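CLIP-associating protein (Drosophila melanogaster, PDB 4G3A) tracks microtubule plus ends and stabilises dynamic microtubules in mitotic spindle formation, with this chain forming its N-terminal TOG-like domain of HEAT repeats. Local coordinates at residues F148-T151 against I152-A155; K109-L112 against L113-D116. One frame throughout, in Å; residues are numbered along the deposited sequence.

Contact 1: F148-T151 against I152-A155; sequences FLQT and IVNA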
loop_
_atom_site.group_PDB
_atom_site.type_symbol
_atom_site.label_atom_id
_atom_site.label_comp_id
_atom_site.label_asym_id
_atom_site.label_seq_id
_atom_site.Cartn_x
_atom_site.Cartn_y
_atom_site.Cartn_z
ATOM N N PHE A 148 -6.088 -2.951 2.528
ATOM C CA PHE A 148 -6.403 -1.646 1.979
ATOM C C PHE A 148 -7.083 -0.739 3.001
ATOM O O PHE A 148 -6.761 0.450 3.080
ATOM C CB PHE A 148 -7.227 -1.735 0.690
ATOM C CG PHE A 148 -7.709 -0.393 0.207
ATOM C CD1 PHE A 148 -6.799 0.626 -0.045
ATOM C CD2 PHE A 148 -9.073 -0.138 0.053
ATOM C CE1 PHE A 148 -7.231 1.870 -0.457
ATOM C CE2 PHE A 148 -9.514 1.112 -0.371
ATOM C CZ PHE A 148 -8.592 2.108 -0.628
ATOM N N LEU A 149 -8.006 -1.292 3.791
ATOM C CA LEU A 149 -8.625 -0.509 4.865
ATOM C C LEU A 149 -7.534 0.025 5.788
ATOM O O LEU A 149 -7.590 1.172 6.219
ATOM C CB LEU A 149 -9.665 -1.330 5.636
ATOM C CG LEU A 149 -10.930 -1.662 4.828
ATOM C CD1 LEU A 149 -11.796 -2.698 5.528
ATOM C CD2 LEU A 149 -11.742 -0.405 4.498
ATOM N N GLN A 150 -6.523 -0.796 6.057
ATOM C CA GLN A 150 -5.428 -0.376 6.922
ATOM C C GLN A 150 -4.587 0.714 6.257
ATOM O O GLN A 150 -4.086 1.619 6.928
ATOM C CB GLN A 150 -4.565 -1.577 7.318
ATOM C CG GLN A 150 -3.447 -1.241 8.292
ATOM C CD GLN A 150 -3.958 -0.850 9.659
ATOM O OE1 GLN A 150 -3.573 0.191 10.208
ATOM N NE2 GLN A 150 -4.840 -1.676 10.220
ATOM N N THR A 151 -4.436 0.633 4.934
ATOM C CA THR A 151 -3.725 1.673 4.203
ATOM C C THR A 151 -4.434 3.009 4.387
ATOM O O THR A 151 -3.793 4.048 4.557
ATOM C CB THR A 151 -3.656 1.367 2.688
ATOM O OG1 THR A 151 -3.031 0.093 2.476
ATOM C CG2 THR A 151 -2.878 2.456 1.961
ATOM N N ILE A 152 -5.761 2.988 4.323
ATOM C CA ILE A 152 -6.542 4.200 4.549
ATOM C C ILE A 152 -6.293 4.741 5.952
ATOM O O ILE A 152 -6.052 5.943 6.151
ATOM C CB ILE A 152 -8.049 3.926 4.412
ATOM C CG1 ILE A 152 -8.408 3.581 2.965
ATOM C CG2 ILE A 152 -8.854 5.124 4.917
ATOM C CD1 ILE A 152 -9.864 3.154 2.788
ATOM N N VAL A 153 -6.352 3.849 6.927
ATOM C CA VAL A 153 -6.139 4.248 8.329
ATOM C C VAL A 153 -4.763 4.898 8.499
ATOM O O VAL A 153 -4.636 5.974 9.104
ATOM C CB VAL A 153 -6.307 3.056 9.285
ATOM C CG1 VAL A 153 -5.716 3.380 10.662
ATOM C CG2 VAL A 153 -7.799 2.691 9.429
ATOM N N ASN A 154 -3.739 4.263 7.941
ATOM C CA ASN A 154 -2.367 4.770 8.085
ATOM C C ASN A 154 -2.200 6.120 7.407
ATOM O O ASN A 154 -1.559 7.015 7.949
ATOM C CB ASN A 154 -1.341 3.784 7.511
ATOM C CG ASN A 154 -1.289 2.470 8.267
ATOM O OD1 ASN A 154 -0.810 1.465 7.745
ATOM N ND2 ASN A 154 -1.785 2.466 9.497
ATOM N N ALA A 155 -2.763 6.260 6.206
ATOM C CA ALA A 155 -2.694 7.517 5.469
ATOM C C ALA A 155 -3.390 8.675 6.206
ATOM O O ALA A 155 -2.895 9.809 6.233
ATOM C CB ALA A 155 -3.293 7.344 4.094
#
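In helix 142-159 of this TOG-like domain, built as a row of helical HEAT repeats, Phe148 and Ile152 meet one turn apart on the buried side, while Gln150 and Asn154, also four residues apart, pair on the more exposed side. The Ile152 delta methyl lies over one face of the Phe148 ring as a CH-pi contact, with CD1 4.1 Å from the ring centroid and 29° off its normal. It sits toward the CE2-CZ rim; Phe148 CE2 to Ile152 CD1 is 3.8 Å. The ring gets there because its CG stands anti to the backbone N, which swings it along the helix toward the following turn. Phe148 also packs edge-to-face on Phe137 and reaches Leu132, Ala133 and Cys136 of helix 125-136, whereas Ile152 touches Tyr169. Alongside them, Leu149 and Val153 both touch Thr191 of helix 182-199.

The polar pair is looser. Gln150 bends at chi2, bringing OE1 within 3.0 Å of Asn154 ND2, but the bond is weak, its N-H...O angle being only 124°, and the two amide planes stand 45° apart. Replacing Asn154 by alanine takes away this donor and would probably leave the Gln150 amide freer to turn. The backbone bond beneath is far straighter: Asn154 N donates to Gln150 O over 2.9 Å.

Thr151 turns toward Gln111 of helix 104-119, its OG1 also hydrogen-bonded to Glu147 O one turn back, while its carbonyl O accepts from Ala155 N at 2.9 Å.

Contact 2: K109-L112 against L113-D116; sequences KAQL and LLRD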
loop_
_atom_site.group_PDB
_atom_site.type_symbol
_atom_site.label_atom_id
_atom_site.label_comp_id
_atom_site.label_asym_id
_atom_site.label_seq_id
_atom_site.Cartn_x
_atom_site.Cartn_y
_atom_site.Cartn_z
ATOM N N LYS A 109 6.230 -4.948 3.352
ATOM C CA LYS A 109 7.044 -4.196 2.404
ATOM C C LYS A 109 6.174 -3.583 1.316
ATOM O O LYS A 109 6.475 -2.506 0.808
ATOM C CB LYS A 109 8.154 -5.066 1.813
ATOM C CG LYS A 109 9.108 -5.646 2.861
ATOM C CD LYS A 109 9.739 -4.549 3.708
ATOM C CE LYS A 109 10.669 -5.126 4.775
ATOM N NZ LYS A 109 11.192 -4.066 5.666
ATOM N N ALA A 110 5.081 -4.260 0.975
ATOM C CA ALA A 110 4.120 -3.701 0.032
ATOM C C ALA A 110 3.444 -2.459 0.626
ATOM O O ALA A 110 3.354 -1.413 -0.022
ATOM C CB ALA A 110 3.085 -4.748 -0.352
ATOM N N GLN A 111 2.987 -2.563 1.871
ATOM C CA GLN A 111 2.351 -1.416 2.519
ATOM C C GLN A 111 3.373 -0.281 2.616
ATOM O O GLN A 111 3.065 0.891 2.405
ATOM C CB GLN A 111 1.847 -1.803 3.913
ATOM C CG GLN A 111 0.537 -2.613 3.933
ATOM C CD GLN A 111 -0.696 -1.742 3.773
ATOM O OE1 GLN A 111 -0.613 -0.600 3.304
ATOM N NE2 GLN A 111 -1.854 -2.278 4.150
ATOM N N LEU A 112 4.614 -0.642 2.916
ATOM C CA LEU A 112 5.658 0.366 3.058
ATOM C C LEU A 112 5.946 1.064 1.716
ATOM O O LEU A 112 6.120 2.276 1.671
ATOM C CB LEU A 112 6.920 -0.248 3.683
ATOM C CG LEU A 112 8.135 0.653 3.924
ATOM C CD1 LEU A 112 7.752 2.023 4.480
ATOM C CD2 LEU A 112 9.132 -0.046 4.840
ATOM N N LEU A 113 5.972 0.309 0.623
ATOM C CA LEU A 113 6.093 0.907 -0.709
ATOM C C LEU A 113 4.990 1.937 -0.955
ATOM O O LEU A 113 5.243 3.027 -1.501
ATOM C CB LEU A 113 6.053 -0.182 -1.805
ATOM C CG LEU A 113 6.267 0.275 -3.254
ATOM C CD1 LEU A 113 6.771 -0.886 -4.184
ATOM C CD2 LEU A 113 5.012 0.926 -3.833
ATOM N N LEU A 114 3.761 1.592 -0.564
ATOM C CA LEU A 114 2.642 2.519 -0.713
ATOM C C LEU A 114 2.853 3.788 0.123
ATOM O O LEU A 114 2.640 4.893 -0.357
ATOM C CB LEU A 114 1.302 1.853 -0.355
ATOM C CG LEU A 114 0.881 0.672 -1.237
ATOM C CD1 LEU A 114 -0.402 0.045 -0.698
ATOM C CD2 LEU A 114 0.711 1.114 -2.681
ATOM N N ARG A 115 3.279 3.639 1.370
ATOM C CA ARG A 115 3.543 4.822 2.191
ATOM C C ARG A 115 4.685 5.667 1.603
ATOM O O ARG A 115 4.649 6.900 1.641
ATOM C CB ARG A 115 3.820 4.422 3.645
ATOM C CG ARG A 115 2.596 3.796 4.338
ATOM C CD ARG A 115 2.733 3.806 5.866
ATOM N NE ARG A 115 3.844 2.981 6.335
ATOM C CZ ARG A 115 3.750 1.676 6.573
ATOM N NH1 ARG A 115 2.600 1.044 6.378
ATOM N NH2 ARG A 115 4.802 0.996 7.003
ATOM N N ASP A 116 5.691 4.998 1.043
ATOM C CA ASP A 116 6.820 5.701 0.437
ATOM C C ASP A 116 6.384 6.538 -0.767
ATOM O O ASP A 116 6.846 7.664 -0.941
ATOM C CB ASP A 116 7.947 4.729 0.059
ATOM C CG ASP A 116 8.682 4.173 1.276
ATOM O OD1 ASP A 116 8.708 4.831 2.343
ATOM O OD2 ASP A 116 9.241 3.067 1.164
HETATM O O HOH W 1 0.117 1.682 4.876
#
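Gln111 and Arg115 face each other across one turn of helix 104-119, in the second HEAT repeat of the TOG-like domain, and a water joins their polar ends. That water donates to Gln111 OE1 at 2.9 Å and accepts from Arg115 NH1 at 3.0 Å, lying at the guanidinium edge and in its plane. Arg115 bends at chi3 (-64°), which folds its head back over the preceding turn; Gln111 O and Leu112 CA then lie beneath one face of the guanidinium, toward its rim. NH1 passes 3.8 Å from Gln111 CB, and NH2 comes 4.0 Å from Leu112 CD1, so the guanidinium lies against aliphatic carbon and bonds the water at its edge.

Leu112 also meets Asp116, four residues on. With its CG anti to the backbone N (chi1 -180°), it brings CD1 across to the Asp116 carboxylate, 3.7 Å from Asp116 OD1.

Residues of the neighbouring helices help position these groups. Gln111 OE1 takes a hydrogen bond with Thr151 OG1 besides the one from water, and its NE2 bonds Glu147 OE1, so both ends of the buried amide are engaged by helix 142-159 and its rotation is probably set. Asp116 OD2 is hydrogen-bonded to Ser74 OG, which ties the other flank to helix 63-80. Between these flanks Leu113 and Ala110 pack on Val95 of helix 88-98, and Leu114 on Leu92, joining the two helices of the repeat. Under the bent arginine, Arg115 N donates to Gln111 O at 2.9 Å, with the donor in the carbonyl plane.

How the contacts relate
Contact 2 comes first along the chain, on helix 104-119, and contact 1 follows on helix 142-159; helix 125-136 runs between them in sequence. Their centres are about 11 Å apart, close to the middle of the single all-helical chain, and both helices belong to the same TOG-like domain. The two contacts touch directly: besides the hydrogen bond between Thr151 and Gln111, Thr151 OG1 packs 4.1 Å from Leu114 CD1, and the side chains of Asn154 and Arg115 pack together. Polar and apolar contacts thus join neighbouring layers of the helical stack, with contact 1 continuing toward helix 182-199 and contact 2 toward helix 63-80, so that successive HEAT-type helices pack into one continuous domain.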